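Local coordinates for phosphoenolpyruvate--protein phosphotransferase (Escherichia coli, PDB 5T12), which probably transfers the phosphoryl group of phosphoenolpyruvate to the carrier protein NPr in a nitrogen-related phosphotransferase system; this fragment is its Enzyme I N-terminal (EIN) domain, at residues A158-A163 with V179-A184; I2-A7 with M201-Q206. The protein carries 1 engineered substitution. One frame throughout, in Å; residues are numbered along the deposited sequence.

Contact 1 of 2, residues A158-A163 with V179-A184; sequences ADELSA and VRDGAA
Val179, with CG1 opposite its own N (chi1 -157°), spreads its two methyls towards different parts of segment 158-163. CG1 lies 3.6 Å from Asp159 O, and CG2 is 3.8 Å from Leu161 CB. Leu161 also has its CG trans to N (chi1 -173°); its side chain meets that of Val179 at about a right angle, with CD2 against the same methyl. Both residues are buried and also touch Met201 of the next strand, so branched hydrocarbon suits both places. Were Val179 replaced by an alanine, CG1 and CG2 would go, and Leu161 would probably lose its lateral support while a gap opened beside the Asp159 carbonyl.

Here neighbouring parallel strands, 154-158 and 174-179, run out into loops at the same end of the sheet of the phosphohistidine domain. In relatives the phosphorylated histidine sits at the start of the helix that follows the second loop, here helix 187-195. Ala158 O accepts Arg180 N at 3.1 Å, in the carbonyl plane, and also lies 3.4 Å from Val179 CA in a CH...O contact. Past the last bridge Asp181 N still reaches Asp159 O at 2.9 Å, its donor tilted from the carbonyl plane. On the solvent side, Glu160, bent at chi2, brings OE2 to 4.4 Å from Asp181 OD2; solvent presumably screens this like-charge pair.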
# COMPACT_ATOMS: atom_id res chain seq x y z
N ALA A 158 -5.53 -8.97 6.33
CA ALA A 158 -4.53 -8.55 7.30
C ALA A 158 -5.23 -8.17 8.60
O ALA A 158 -6.45 -7.95 8.63
CB ALA A 158 -3.70 -7.37 6.78
N ASP A 159 -4.44 -8.10 9.67
CA ASP A 159 -4.96 -7.69 10.96
C ASP A 159 -5.00 -6.18 11.11
O ASP A 159 -5.88 -5.65 11.79
CB ASP A 159 -4.13 -8.31 12.08
CG ASP A 159 -2.65 -8.02 11.92
OD1 ASP A 159 -2.22 -7.74 10.78
OD2 ASP A 159 -1.91 -8.08 12.93
N GLU A 160 -4.05 -5.47 10.49
CA GLU A 160 -3.99 -4.02 10.52
C GLU A 160 -3.75 -3.50 9.11
O GLU A 160 -3.18 -4.19 8.27
CB GLU A 160 -2.88 -3.51 11.46
CG GLU A 160 -3.03 -3.95 12.91
CD GLU A 160 -3.76 -2.93 13.76
OE1 GLU A 160 -4.28 -1.94 13.20
OE2 GLU A 160 -3.80 -3.11 15.00
N LEU A 161 -4.19 -2.26 8.87
CA LEU A 161 -4.02 -1.62 7.57
C LEU A 161 -3.47 -0.22 7.78
O LEU A 161 -4.08 0.60 8.48
CB LEU A 161 -5.34 -1.57 6.80
CG LEU A 161 -5.26 -1.07 5.35
CD1 LEU A 161 -4.34 -1.95 4.52
CD2 LEU A 161 -6.65 -0.98 4.72
N SER A 162 -2.31 0.06 7.18
CA SER A 162 -1.68 1.37 7.26
C SER A 162 -1.18 1.76 5.88
O SER A 162 -1.20 0.96 4.94
CB SER A 162 -0.54 1.38 8.28
OG SER A 162 0.48 0.46 7.92
N ALA A 163 -0.71 3.01 5.77
CA ALA A 163 -0.23 3.50 4.49
C ALA A 163 1.02 2.76 4.02
O ALA A 163 1.22 2.59 2.81
CB ALA A 163 0.06 5.00 4.58
N VAL A 179 -9.79 -6.20 6.65
CA VAL A 179 -9.03 -5.95 7.87
C VAL A 179 -9.83 -6.46 9.07
O VAL A 179 -11.05 -6.27 9.14
CB VAL A 179 -8.69 -4.45 8.01
CG1 VAL A 179 -7.48 -4.29 8.92
CG2 VAL A 179 -8.40 -3.84 6.65
N ARG A 180 -9.13 -7.13 9.99
CA ARG A 180 -9.73 -7.68 11.21
C ARG A 180 -9.77 -6.64 12.34
O ARG A 180 -10.82 -6.41 12.93
CB ARG A 180 -9.00 -8.95 11.65
CG ARG A 180 -9.56 -9.55 12.93
CD ARG A 180 -8.60 -10.51 13.58
NE ARG A 180 -9.29 -11.56 14.33
CZ ARG A 180 -9.33 -11.62 15.66
NH1 ARG A 180 -8.70 -10.70 16.39
NH2 ARG A 180 -9.98 -12.60 16.26
N ASP A 181 -8.66 -5.97 12.64
CA ASP A 181 -8.76 -4.76 13.44
C ASP A 181 -8.52 -3.56 12.52
O ASP A 181 -7.48 -3.52 11.84
CB ASP A 181 -7.74 -4.74 14.59
CG ASP A 181 -7.73 -6.01 15.41
OD1 ASP A 181 -8.79 -6.65 15.54
OD2 ASP A 181 -6.65 -6.36 15.96
N GLY A 182 -9.47 -2.63 12.47
CA GLY A 182 -9.23 -1.36 11.82
C GLY A 182 -10.22 -0.31 12.27
O GLY A 182 -11.17 -0.60 13.01
N ALA A 183 -9.97 0.93 11.84
CA ALA A 183 -10.91 2.04 12.01
C ALA A 183 -11.23 2.59 10.64
O ALA A 183 -10.32 2.90 9.87
CB ALA A 183 -10.36 3.15 12.93
N ALA A 184 -12.51 2.67 10.31
CA ALA A 184 -12.95 3.16 9.02
C ALA A 184 -12.65 4.64 8.82
O ALA A 184 -12.90 5.16 7.73
CB ALA A 184 -14.44 2.89 8.85

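Contact 2 of 2, residues I2-A7 with M201-Q206; sequences IRALPA and MGADIQ
Met201 and Leu5 form an antiparallel hydrogen-bonded pair, and Met201 is the residue this contact buries most. Leu5 N donates to Met201 O at 2.9 Å, somewhat tilted from the carbonyl plane, and Met201 N returns a bond to Leu5 O, also 2.9 Å and this time in the plane. Leu5 is held by its main chain, and the pairing also sets its CB 3.2 Å from Met201 O. Met201 keeps its chain extended beyond CG and runs past Ala7, whose CB is 3.9 Å from Met201 SD; a long, flexible, apolar side chain suits this buried route, which goes on to Leu161. Directly after the bridge comes Gly202, whose positive phi (58°) favours glycine and turns the chain out of strand 199-201.

Beyond that turn Ile2 takes over. Its CG2, trans to N, points at two partners, Ile205 CD1 and Asp204 O, each 3.5 Å from CG2. The side chains of Ile2 and Ile205 cross obliquely, and both also pack on strand 223-226. Between the two sites Ala4 CB and Ala203 CB meet at 3.4 Å, tight enough that a larger side chain would probably be crowded. Segment 2-7 supplies both outermost strands of the mixed sheet, 2-3 beside 223-226 and 5-8 beside 199-201, so the two ends of the strand order come together here. With no salt bridge or side-chain hydrogen bond across the segments, two main-chain bonds fix the pairing and apolar contacts supply the rest, so the fit is likely to depend on shape far more than on charge.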
# COMPACT_ATOMS: atom_id res chain seq x y z
N ILE A 2 -19.28 -13.68 6.86
CA ILE A 2 -18.77 -12.98 8.04
C ILE A 2 -19.30 -11.56 8.01
O ILE A 2 -19.01 -10.80 7.07
CB ILE A 2 -17.24 -13.00 8.10
CG1 ILE A 2 -16.72 -14.37 8.57
CG2 ILE A 2 -16.75 -11.92 9.05
CD1 ILE A 2 -16.74 -15.45 7.50
N ARG A 3 -20.08 -11.20 9.02
CA ARG A 3 -20.56 -9.83 9.17
C ARG A 3 -19.41 -8.91 9.56
O ARG A 3 -18.54 -9.29 10.35
CB ARG A 3 -21.66 -9.78 10.23
CG ARG A 3 -22.26 -8.41 10.45
CD ARG A 3 -23.33 -8.47 11.52
NE ARG A 3 -24.30 -9.52 11.24
CZ ARG A 3 -25.36 -9.79 12.00
NH1 ARG A 3 -26.19 -10.77 11.66
NH2 ARG A 3 -25.59 -9.08 13.09
N ALA A 4 -19.41 -7.71 9.00
CA ALA A 4 -18.29 -6.79 9.21
C ALA A 4 -18.71 -5.38 8.81
O ALA A 4 -19.87 -5.13 8.46
CB ALA A 4 -17.06 -7.25 8.42
N LEU A 5 -17.73 -4.45 8.86
CA LEU A 5 -17.93 -3.01 8.73
C LEU A 5 -17.58 -2.53 7.32
O LEU A 5 -16.45 -2.75 6.87
CB LEU A 5 -17.08 -2.26 9.75
CG LEU A 5 -17.51 -0.88 10.26
CD1 LEU A 5 -16.69 -0.49 11.48
CD2 LEU A 5 -17.40 0.19 9.18
N PRO A 6 -18.50 -1.88 6.63
CA PRO A 6 -18.21 -1.33 5.29
C PRO A 6 -17.35 -0.08 5.40
O PRO A 6 -17.80 0.97 5.87
CB PRO A 6 -19.60 -1.02 4.73
CG PRO A 6 -20.44 -0.76 5.94
CD PRO A 6 -19.91 -1.66 7.02
N ALA A 7 -16.10 -0.18 4.95
CA ALA A 7 -15.16 0.93 4.98
C ALA A 7 -15.02 1.64 3.64
O ALA A 7 -14.77 2.85 3.62
CB ALA A 7 -13.78 0.46 5.45
N MET A 201 -13.83 -3.89 7.28
CA MET A 201 -13.01 -3.80 8.48
C MET A 201 -13.77 -4.34 9.68
O MET A 201 -14.96 -4.67 9.60
CB MET A 201 -12.56 -2.36 8.75
CG MET A 201 -11.56 -1.80 7.76
SD MET A 201 -11.07 -0.11 8.15
CE MET A 201 -9.84 0.20 6.89
N GLY A 202 -13.07 -4.43 10.81
CA GLY A 202 -13.68 -4.91 12.05
C GLY A 202 -14.26 -6.30 11.95
O GLY A 202 -15.21 -6.63 12.67
N ALA A 203 -13.70 -7.14 11.08
CA ALA A 203 -14.28 -8.43 10.74
C ALA A 203 -13.63 -9.53 11.57
O ALA A 203 -12.40 -9.71 11.52
CB ALA A 203 -14.09 -8.72 9.25
N ASP A 204 -14.44 -10.27 12.32
CA ASP A 204 -13.97 -11.49 12.96
C ASP A 204 -13.39 -12.42 11.90
O ASP A 204 -14.14 -13.03 11.13
CB ASP A 204 -15.09 -12.17 13.75
CG ASP A 204 -15.57 -11.34 14.92
OD1 ASP A 204 -14.82 -10.43 15.35
OD2 ASP A 204 -16.69 -11.59 15.42
N ILE A 205 -12.07 -12.52 11.85
CA ILE A 205 -11.39 -13.16 10.73
C ILE A 205 -10.00 -13.56 11.18
O ILE A 205 -9.41 -12.93 12.06
CB ILE A 205 -11.35 -12.22 9.49
CG1 ILE A 205 -12.21 -12.78 8.36
CG2 ILE A 205 -9.92 -11.94 9.03
CD1 ILE A 205 -13.38 -11.92 8.06
N GLN A 206 -9.49 -14.63 10.59
CA GLN A 206 -8.10 -15.04 10.83
C GLN A 206 -7.33 -14.90 9.52
O GLN A 206 -7.54 -15.69 8.59
CB GLN A 206 -8.04 -16.47 11.36
CG GLN A 206 -8.63 -16.59 12.76
CD GLN A 206 -8.67 -18.01 13.28
OE1 GLN A 206 -8.72 -18.97 12.50
NE2 GLN A 206 -8.67 -18.16 14.60

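From the N terminus, segment 2-7 meets segment 201-206 some 194 residues later, so contact 2 closes a very long loop that holds the helices between residues 36 and 140. Within that loop contact 1 closes a much shorter one, from strand 154-158 through helix 163-166 to strand 174-179. The two nest and do not cross. Contact 1 ties neighbouring parallel strands, whereas contact 2 sets strand 5-8 beside strand 199-201, with strand 2-3 at the other end of the strand order. Arg180 NE makes a weak hydrogen bond to Ile205 O, and Arg193 of helix 187-195 bonds to Ala184 O and Ala7 O, joining both.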